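Local coordinates for protein computational Design of Enzyme (Synthetic construct, PDB 3TP4) that is a computationally designed enzyme built to carry an activated serine-containing catalytic triad, probably on a glycoside hydrolase-like TIM-barrel scaffold with an immunoglobulin-like domain, at residues E30-G35 against P350-A355; A146-I151 against R198-Y203; T400-V405 against A451-G456. One frame throughout, in Å; residues are numbered along the deposited sequence.

Contacts 1 and 2 are both buried and lie in the barrel part of the chain, while contact 3 belongs to the immunoglobulin-like part and is only partly buried. Along the chain contact 2 is nested in the loop that contact 1 closes; contact 3 follows both. No strand or helix is shared: contact 1 joins strands 32-37 and 352-353, contact 2 helices 141-157 and 190-207, contact 3 strands 402-411 and 446-453. Their chemistry differs accordingly. Contact 1 pairs parallel strands and adds phenylalanine packing. Contact 2 joins its helices through leucine packing and one hydroxyl-carboxylate bond. Contact 3 pairs antiparallel strands with mostly polar or small side chains.

Contact 1: E30-G35 against P350-A355; sequences EGILFG and PFTLFA
Phe351 carries its CG trans to the backbone N (chi1 -168°), which lays its ring over the backbone of Gly31 and Ile32. At the other end of the pairing Phe34 also holds CG trans to its N (chi1 171°), and this carries its ring to Phe354. Gly31 CA sits over one face of the Phe351 ring, 3.9 Å from its centroid, as a CH-pi contact. A CB on Gly31 would run into Leu353 CD1. Ile32 CG2 packs at 3.6 Å against Phe351 CE2.

Between the aromatic groups the backbones form a parallel ladder. Ile32 N donates to Phe351 O at 2.9 Å. Leu353 N donates to Ile32 O at 2.9 Å, and Phe34 N to Leu353 O at 3.0 Å. Strand 32-37 has its barrel neighbours in strands 66-70 and 318-321, as in a TIM barrel. The short strand 352-353 adds to it as a third partner.

Leu33 and Leu353 point to the same face of the sheet. Leu33 CD2 meets Leu353 CD1 there at 3.8 Å, and both side chains also touch Val27 of helix 15-27. Thr352 points to the other face with Ile32. Its OG1 is hydrogen-bonded to Tyr346 O and Asp349 O.

The Phe34 and Phe354 ring planes are tilted by 25°. Their centroids are 5.2 Å apart, strongly offset, with little ring-on-ring cover. Phe34 CB instead sits over the Phe354 face. Phe343 meets the Phe34 ring edge-to-face. The Phe34 side chain lies near, without touching, a possible Ser-His-Glu triad of Ser70, His37 and Glu320, consistent with the designed triad. One water donates to both Glu30 O and Pro350 O and bridges the two segments where the pairing begins.

Contact 2: A146-I151 against R198-Y203; sequences AYLDDI and RFTVEY
Helices 146-151 and 198-203 run in broadly the same direction, 48° apart, with axes 10.8 Å from each other at closest approach, and Leu148 and Tyr203 carry most of the contact between them. Leu148 points at the other helix. Its CB lies 3.7 Å from Tyr203 CD2. Its two methyls then part: CD1 reaches Phe199 CE2 at 3.9 Å, and CD2 meets Thr200 CG2 at the same distance. The Leu148 and Thr200 side chains cross at about a right angle.

Tyr203 reaches across to helix 146-151 because its CG lies opposite the backbone N (chi1 -172°). Its ring passes Leu148 and brings the hydroxyl to Asp149. Tyr203 OH donates to Asp149 OD1 at 2.6 Å. The oxygen is met on its syn side, 18° out of the carboxylate plane, and lies at the edge of the ring. A phenylalanine in place of Tyr203 would probably leave Asp149 OD1 without its hydroxyl donor and the bond between the helices lost.

Both segments belong to long helices, 141-157 and 190-207. These are probably neighbours in the outer helical layer that packs round the parallel strands, as in TIM barrels. Thr200 touches Pro172 of strand 168-174. Its OG1 is hydrogen-bonded to Leu196 O in its own helix and to Trp173 NE1.

Asp149 OD1 also forms a salt bridge with Lys208. One carboxylate oxygen therefore takes both a phenol and an ammonium group, which would probably favour the charged form of Asp149. A short polar bond at one margin of an apolar leucine contact ties the two helices together.

Contact 3: T400-V405 against A451-G456; sequences TDVQSV and ATTAAG
A classic beta bulge interrupts the pairing: two residues, Gln403 and Ser404, stand opposite the single Thr452, which puts one extra residue in the first strand. The strands are antiparallel neighbours, 402-411 and 446-453, in the mixed sheet of the immunoglobulin-like domain. On the two sides of the bulge lie non-hydrogen-bonded pairs, Val402 with Thr453 and Val405 with Ala451.

Gln403 N donates to Thr452 O at 2.8 Å, and Thr452 N donates to Ser404 O at 2.9 Å. Farther along, Ala454 N reaches Asp401 O at 3.0 Å. The bent Gln403 side chain folds back over Thr452, with NE2 3.5 Å from Thr453 C. Ser404 OG comes alongside Thr452 CB on the face these two residues share.

The other face is more apolar. Val405 CG2 packs against Ala451 CB at 4.0 Å. Val402, Val405 and Ala451 all touch Val397 of strand 391-398, and both valines touch Trp429.

At the far end the chain leaves strand 446-453 through a type I turn, Thr453 to Gly456. Thr400 packs beside this turn. The Thr400 and Thr453 side chains cross at about a right angle, with Thr400 CG2 3.6 Å from Thr453 OG1. The hydroxyl of Thr453 lies between its backbone N and carbonyl carbon (chi1 86°), which turns it toward the turn. There it accepts from Ala455 N, making an ST turn. Thr453 OG1 also donates to Gly456 O at 2.8 Å, while Thr453 N reaches that same oxygen from the opposite face of its carbonyl plane.

Contact 1: E30-G35 against P350-A355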
loop_
_atom_site.group_PDB
_atom_site.type_symbol
_atom_site.label_atom_id
_atom_site.label_comp_id
_atom_site.label_asym_id
_atom_site.label_seq_id
_atom_site.Cartn_x
_atom_site.Cartn_y
_atom_site.Cartn_z
ATOM N N GLU A 30 8.848 12.739 15.674
ATOM C CA GLU A 30 9.582 12.366 16.885
ATOM C C GLU A 30 10.714 11.393 16.554
ATOM O O GLU A 30 11.806 11.492 17.082
ATOM C CB GLU A 30 8.642 11.740 17.919
ATOM C CG GLU A 30 7.548 12.686 18.403
ATOM C CD GLU A 30 8.112 13.956 19.014
ATOM O OE1 GLU A 30 8.954 13.851 19.933
ATOM O OE2 GLU A 30 7.722 15.062 18.572
ATOM N N GLY A 31 10.426 10.447 15.674
ATOM C CA GLY A 31 11.418 9.511 15.188
ATOM C C GLY A 31 10.846 8.794 13.984
ATOM O O GLY A 31 9.629 8.748 13.804
ATOM N N ILE A 32 11.713 8.245 13.146
ATOM C CA ILE A 32 11.238 7.576 11.947
ATOM C C ILE A 32 11.688 6.110 11.981
ATOM O O ILE A 32 12.880 5.816 12.123
ATOM C CB ILE A 32 11.698 8.321 10.675
ATOM C CG1 ILE A 32 11.022 7.738 9.422
ATOM C CG2 ILE A 32 13.222 8.304 10.567
ATOM C CD1 ILE A 32 11.099 8.661 8.198
ATOM N N LEU A 33 10.728 5.192 11.908
ATOM C CA LEU A 33 11.058 3.776 11.990
ATOM C C LEU A 33 11.814 3.340 10.736
ATOM O O LEU A 33 11.353 3.550 9.608
ATOM C CB LEU A 33 9.807 2.891 12.123
ATOM C CG LEU A 33 8.597 3.096 13.051
ATOM C CD1 LEU A 33 8.156 1.777 13.676
ATOM C CD2 LEU A 33 8.746 4.161 14.100
ATOM N N PHE A 34 12.968 2.717 10.930
ATOM C CA PHE A 34 13.690 2.139 9.806
ATOM C C PHE A 34 13.117 0.769 9.450
ATOM O O PHE A 34 12.944 -0.086 10.317
ATOM C CB PHE A 34 15.186 1.984 10.105
ATOM C CG PHE A 34 15.909 1.194 9.054
ATOM C CD1 PHE A 34 16.136 1.748 7.799
ATOM C CD2 PHE A 34 16.310 -0.119 9.299
ATOM C CE1 PHE A 34 16.792 1.019 6.817
ATOM C CE2 PHE A 34 16.967 -0.860 8.326
ATOM C CZ PHE A 34 17.216 -0.298 7.092
ATOM N N GLY A 35 12.831 0.570 8.171
ATOM C CA GLY A 35 12.306 -0.702 7.694
ATOM C C GLY A 35 13.214 -1.365 6.674
ATOM O O GLY A 35 13.989 -0.698 5.978
ATOM N N PRO A 350 19.750 9.134 16.918
ATOM C CA PRO A 350 18.582 9.005 17.797
ATOM C C PRO A 350 17.271 9.137 17.035
ATOM O O PRO A 350 16.234 8.660 17.498
ATOM C CB PRO A 350 18.736 10.180 18.775
ATOM C CG PRO A 350 20.159 10.616 18.654
ATOM C CD PRO A 350 20.579 10.303 17.253
ATOM N N PHE A 351 17.294 9.780 15.876
ATOM C CA PHE A 351 16.040 9.992 15.178
ATOM C C PHE A 351 15.511 8.710 14.512
ATOM O O PHE A 351 14.308 8.558 14.343
ATOM C CB PHE A 351 16.136 11.176 14.191
ATOM C CG PHE A 351 14.798 11.619 13.649
ATOM C CD1 PHE A 351 13.921 12.345 14.440
ATOM C CD2 PHE A 351 14.417 11.308 12.353
ATOM C CE1 PHE A 351 12.690 12.746 13.951
ATOM C CE2 PHE A 351 13.185 11.696 11.863
ATOM C CZ PHE A 351 12.320 12.421 12.660
ATOM N N THR A 352 16.393 7.772 14.166
ATOM C CA THR A 352 15.946 6.517 13.548
ATOM C C THR A 352 15.582 5.460 14.577
ATOM O O THR A 352 16.365 5.186 15.482
ATOM C CB THR A 352 17.012 5.923 12.595
ATOM O OG1 THR A 352 18.249 5.757 13.310
ATOM C CG2 THR A 352 17.220 6.855 11.383
ATOM N N LEU A 353 14.405 4.853 14.427
ATOM C CA LEU A 353 13.947 3.873 15.406
ATOM C C LEU A 353 14.071 2.458 14.880
ATOM O O LEU A 353 13.723 2.167 13.735
ATOM C CB LEU A 353 12.507 4.144 15.844
ATOM C CG LEU A 353 12.282 5.517 16.494
ATOM C CD1 LEU A 353 10.810 5.751 16.806
ATOM C CD2 LEU A 353 13.117 5.648 17.748
ATOM N N PHE A 354 14.583 1.585 15.736
ATOM C CA PHE A 354 14.698 0.174 15.413
ATOM C C PHE A 354 13.801 -0.634 16.357
ATOM O O PHE A 354 13.143 -0.059 17.229
ATOM C CB PHE A 354 16.170 -0.240 15.464
ATOM C CG PHE A 354 16.963 0.265 14.289
ATOM C CD1 PHE A 354 17.136 1.634 14.087
ATOM C CD2 PHE A 354 17.506 -0.621 13.370
ATOM C CE1 PHE A 354 17.845 2.112 13.000
ATOM C CE2 PHE A 354 18.212 -0.156 12.277
ATOM C CZ PHE A 354 18.381 1.217 12.085
ATOM N N ALA A 355 13.766 -1.949 16.172
ATOM C CA ALA A 355 12.839 -2.823 16.895
ATOM C C ALA A 355 12.765 -2.593 18.401
ATOM O O ALA A 355 11.667 -2.492 18.959
ATOM C CB ALA A 355 13.163 -4.275 16.620
HETATM O O HOH W 1 13.555 9.488 18.109
#

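Contact 2: A146-I151 against R198-Y203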
loop_
_atom_site.group_PDB
_atom_site.type_symbol
_atom_site.label_atom_id
_atom_site.label_comp_id
_atom_site.label_asym_id
_atom_site.label_seq_id
_atom_site.Cartn_x
_atom_site.Cartn_y
_atom_site.Cartn_z
ATOM N N ALA A 146 -9.184 -14.611 -6.505
ATOM C CA ALA A 146 -8.498 -15.730 -5.876
ATOM C C ALA A 146 -7.204 -15.238 -5.222
ATOM O O ALA A 146 -6.847 -15.672 -4.135
ATOM C CB ALA A 146 -8.207 -16.819 -6.900
ATOM N N TYR A 147 -6.506 -14.326 -5.887
ATOM C CA TYR A 147 -5.309 -13.735 -5.286
ATOM C C TYR A 147 -5.650 -13.058 -3.958
ATOM O O TYR A 147 -4.949 -13.233 -2.959
ATOM C CB TYR A 147 -4.659 -12.735 -6.230
ATOM C CG TYR A 147 -3.219 -12.430 -5.874
ATOM C CD1 TYR A 147 -2.869 -11.244 -5.234
ATOM C CD2 TYR A 147 -2.212 -13.341 -6.169
ATOM C CE1 TYR A 147 -1.538 -10.969 -4.906
ATOM C CE2 TYR A 147 -0.891 -13.082 -5.849
ATOM C CZ TYR A 147 -0.557 -11.896 -5.218
ATOM O OH TYR A 147 0.761 -11.655 -4.904
ATOM N N LEU A 148 -6.735 -12.292 -3.942
ATOM C CA LEU A 148 -7.183 -11.644 -2.707
ATOM C C LEU A 148 -7.594 -12.641 -1.612
ATOM O O LEU A 148 -7.304 -12.427 -0.430
ATOM C CB LEU A 148 -8.317 -10.644 -2.990
ATOM C CG LEU A 148 -7.936 -9.464 -3.898
ATOM C CD1 LEU A 148 -9.118 -8.535 -4.181
ATOM C CD2 LEU A 148 -6.801 -8.677 -3.280
ATOM N N ASP A 149 -8.278 -13.716 -1.994
ATOM C CA ASP A 149 -8.621 -14.771 -1.032
ATOM C C ASP A 149 -7.380 -15.262 -0.274
ATOM O O ASP A 149 -7.420 -15.479 0.940
ATOM C CB ASP A 149 -9.279 -15.966 -1.737
ATOM C CG ASP A 149 -10.713 -15.676 -2.203
ATOM O OD1 ASP A 149 -11.374 -14.779 -1.631
ATOM O OD2 ASP A 149 -11.176 -16.364 -3.142
ATOM N N ASP A 150 -6.292 -15.472 -1.007
ATOM C CA ASP A 150 -5.038 -15.903 -0.409
ATOM C C ASP A 150 -4.532 -14.850 0.573
ATOM O O ASP A 150 -4.030 -15.171 1.650
ATOM C CB ASP A 150 -3.993 -16.145 -1.500
ATOM C CG ASP A 150 -4.215 -17.452 -2.240
ATOM O OD1 ASP A 150 -4.933 -18.321 -1.701
ATOM O OD2 ASP A 150 -3.664 -17.610 -3.353
ATOM N N ILE A 151 -4.667 -13.583 0.201
ATOM C CA ILE A 151 -4.229 -12.508 1.083
ATOM C C ILE A 151 -5.082 -12.504 2.347
ATOM O O ILE A 151 -4.572 -12.315 3.455
ATOM C CB ILE A 151 -4.263 -11.139 0.353
ATOM C CG1 ILE A 151 -3.142 -11.095 -0.696
ATOM C CG2 ILE A 151 -4.132 -9.975 1.347
ATOM C CD1 ILE A 151 -3.209 -9.898 -1.628
ATOM N N ARG A 198 -10.113 0.295 -4.811
ATOM C CA ARG A 198 -11.349 0.353 -4.011
ATOM C C ARG A 198 -11.973 -1.032 -3.866
ATOM O O ARG A 198 -12.354 -1.437 -2.766
ATOM C CB ARG A 198 -12.352 1.350 -4.610
ATOM C CG ARG A 198 -11.918 2.824 -4.457
ATOM C CD ARG A 198 -12.640 3.733 -5.437
ATOM N NE ARG A 198 -12.184 5.119 -5.343
ATOM C CZ ARG A 198 -12.489 6.068 -6.230
ATOM N NH1 ARG A 198 -13.240 5.789 -7.287
ATOM N NH2 ARG A 198 -12.036 7.300 -6.064
ATOM N N PHE A 199 -12.078 -1.757 -4.980
ATOM C CA PHE A 199 -12.547 -3.141 -4.928
ATOM C C PHE A 199 -11.681 -3.985 -4.014
ATOM O O PHE A 199 -12.183 -4.793 -3.247
ATOM C CB PHE A 199 -12.554 -3.788 -6.310
ATOM C CG PHE A 199 -12.893 -5.253 -6.281
ATOM C CD1 PHE A 199 -14.205 -5.668 -6.091
ATOM C CD2 PHE A 199 -11.903 -6.216 -6.437
ATOM C CE1 PHE A 199 -14.525 -7.013 -6.059
ATOM C CE2 PHE A 199 -12.214 -7.567 -6.414
ATOM C CZ PHE A 199 -13.525 -7.966 -6.213
ATOM N N THR A 200 -10.368 -3.821 -4.118
ATOM C CA THR A 200 -9.460 -4.597 -3.285
ATOM C C THR A 200 -9.795 -4.397 -1.805
ATOM O O THR A 200 -9.850 -5.365 -1.019
ATOM C CB THR A 200 -7.995 -4.201 -3.546
ATOM O OG1 THR A 200 -7.616 -4.604 -4.870
ATOM C CG2 THR A 200 -7.059 -4.858 -2.535
ATOM N N VAL A 201 -10.006 -3.139 -1.427
ATOM C CA VAL A 201 -10.297 -2.814 -0.036
ATOM C C VAL A 201 -11.650 -3.390 0.368
ATOM O O VAL A 201 -11.801 -3.978 1.434
ATOM C CB VAL A 201 -10.321 -1.300 0.207
ATOM C CG1 VAL A 201 -10.941 -1.012 1.561
ATOM C CG2 VAL A 201 -8.905 -0.714 0.144
ATOM N N GLU A 202 -12.634 -3.222 -0.505
ATOM C CA GLU A 202 -13.991 -3.670 -0.218
ATOM C C GLU A 202 -14.082 -5.202 -0.173
ATOM O O GLU A 202 -14.704 -5.771 0.726
ATOM C CB GLU A 202 -14.959 -3.061 -1.244
ATOM C CG GLU A 202 -15.162 -1.561 -1.000
ATOM C CD GLU A 202 -15.606 -0.784 -2.223
ATOM O OE1 GLU A 202 -15.682 -1.371 -3.329
ATOM O OE2 GLU A 202 -15.884 0.429 -2.067
ATOM N N TYR A 203 -13.443 -5.872 -1.124
ATOM C CA TYR A 203 -13.434 -7.334 -1.109
ATOM C C TYR A 203 -12.805 -7.858 0.188
ATOM O O TYR A 203 -13.408 -8.665 0.892
ATOM C CB TYR A 203 -12.724 -7.921 -2.336
ATOM C CG TYR A 203 -12.881 -9.429 -2.430
ATOM C CD1 TYR A 203 -14.065 -9.988 -2.885
ATOM C CD2 TYR A 203 -11.858 -10.291 -2.038
ATOM C CE1 TYR A 203 -14.232 -11.363 -2.971
ATOM C CE2 TYR A 203 -12.008 -11.675 -2.121
ATOM C CZ TYR A 203 -13.213 -12.201 -2.588
ATOM O OH TYR A 203 -13.410 -13.561 -2.685
#

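Contact 3: T400-V405 against A451-G456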
loop_
_atom_site.group_PDB
_atom_site.type_symbol
_atom_site.label_atom_id
_atom_site.label_comp_id
_atom_site.label_asym_id
_atom_site.label_seq_id
_atom_site.Cartn_x
_atom_site.Cartn_y
_atom_site.Cartn_z
ATOM N N THR A 400 -23.438 3.053 4.583
ATOM C CA THR A 400 -24.786 3.489 4.972
ATOM C C THR A 400 -25.795 2.498 4.422
ATOM O O THR A 400 -25.458 1.721 3.533
ATOM C CB THR A 400 -25.100 4.921 4.433
ATOM O OG1 THR A 400 -26.438 5.300 4.784
ATOM C CG2 THR A 400 -24.952 4.968 2.907
ATOM N N ASP A 401 -27.019 2.513 4.949
ATOM C CA ASP A 401 -28.116 1.726 4.381
ATOM C C ASP A 401 -28.627 2.398 3.112
ATOM O O ASP A 401 -28.743 3.622 3.061
ATOM C CB ASP A 401 -29.285 1.602 5.365
ATOM C CG ASP A 401 -28.997 0.643 6.504
ATOM O OD1 ASP A 401 -27.998 -0.104 6.433
ATOM O OD2 ASP A 401 -29.787 0.637 7.473
ATOM N N VAL A 402 -28.968 1.601 2.104
ATOM C CA VAL A 402 -29.321 2.149 0.798
ATOM C C VAL A 402 -30.696 1.690 0.377
ATOM O O VAL A 402 -30.974 0.494 0.400
ATOM C CB VAL A 402 -28.320 1.680 -0.284
ATOM C CG1 VAL A 402 -28.633 2.341 -1.616
ATOM C CG2 VAL A 402 -26.890 1.967 0.155
ATOM N N GLN A 403 -31.555 2.618 -0.050
ATOM C CA GLN A 403 -32.892 2.226 -0.496
ATOM C C GLN A 403 -32.968 2.060 -2.001
ATOM O O GLN A 403 -33.698 1.210 -2.488
ATOM C CB GLN A 403 -33.978 3.216 -0.046
ATOM C CG GLN A 403 -34.022 3.463 1.451
ATOM C CD GLN A 403 -34.056 4.947 1.780
ATOM O OE1 GLN A 403 -35.075 5.611 1.576
ATOM N NE2 GLN A 403 -32.931 5.479 2.272
ATOM N N SER A 404 -32.230 2.876 -2.740
ATOM C CA SER A 404 -32.299 2.802 -4.189
ATOM C C SER A 404 -31.118 3.513 -4.809
ATOM O O SER A 404 -30.467 4.335 -4.167
ATOM C CB SER A 404 -33.608 3.420 -4.701
ATOM O OG SER A 404 -33.613 4.822 -4.495
ATOM N N VAL A 405 -30.835 3.170 -6.058
ATOM C CA VAL A 405 -29.756 3.789 -6.806
ATOM C C VAL A 405 -30.250 3.898 -8.239
ATOM O O VAL A 405 -30.735 2.921 -8.820
ATOM C CB VAL A 405 -28.460 2.939 -6.793
ATOM C CG1 VAL A 405 -27.350 3.649 -7.553
ATOM C CG2 VAL A 405 -28.000 2.631 -5.354
ATOM N N ALA A 451 -27.484 7.666 -5.258
ATOM C CA ALA A 451 -27.968 6.738 -4.245
ATOM C C ALA A 451 -28.824 7.447 -3.197
ATOM O O ALA A 451 -28.431 8.478 -2.656
ATOM C CB ALA A 451 -26.796 6.035 -3.589
ATOM N N THR A 452 -29.998 6.885 -2.924
ATOM C CA THR A 452 -30.861 7.367 -1.853
ATOM C C THR A 452 -30.597 6.525 -0.610
ATOM O O THR A 452 -30.869 5.316 -0.592
ATOM C CB THR A 452 -32.328 7.273 -2.269
ATOM O OG1 THR A 452 -32.544 8.128 -3.396
ATOM C CG2 THR A 452 -33.273 7.679 -1.131
ATOM N N THR A 453 -30.039 7.158 0.417
ATOM C CA THR A 453 -29.533 6.433 1.580
ATOM C C THR A 453 -29.875 7.059 2.931
ATOM O O THR A 453 -30.361 8.196 3.012
ATOM C CB THR A 453 -27.996 6.285 1.515
ATOM O OG1 THR A 453 -27.367 7.444 2.086
ATOM C CG2 THR A 453 -27.533 6.114 0.075
ATOM N N ALA A 454 -29.582 6.305 3.990
ATOM C CA ALA A 454 -29.786 6.750 5.361
ATOM C C ALA A 454 -28.856 7.917 5.726
ATOM O O ALA A 454 -29.081 8.612 6.722
ATOM C CB ALA A 454 -29.597 5.585 6.331
ATOM N N ALA A 455 -27.830 8.129 4.911
ATOM C CA ALA A 455 -26.903 9.239 5.112
ATOM C C ALA A 455 -27.225 10.401 4.170
ATOM O O ALA A 455 -26.449 11.358 4.051
ATOM C CB ALA A 455 -25.463 8.773 4.907
ATOM N N GLY A 456 -28.365 10.313 3.499
ATOM C CA GLY A 456 -28.766 11.336 2.542
ATOM C C GLY A 456 -28.637 10.835 1.116
ATOM O O GLY A 456 -28.611 9.634 0.877
#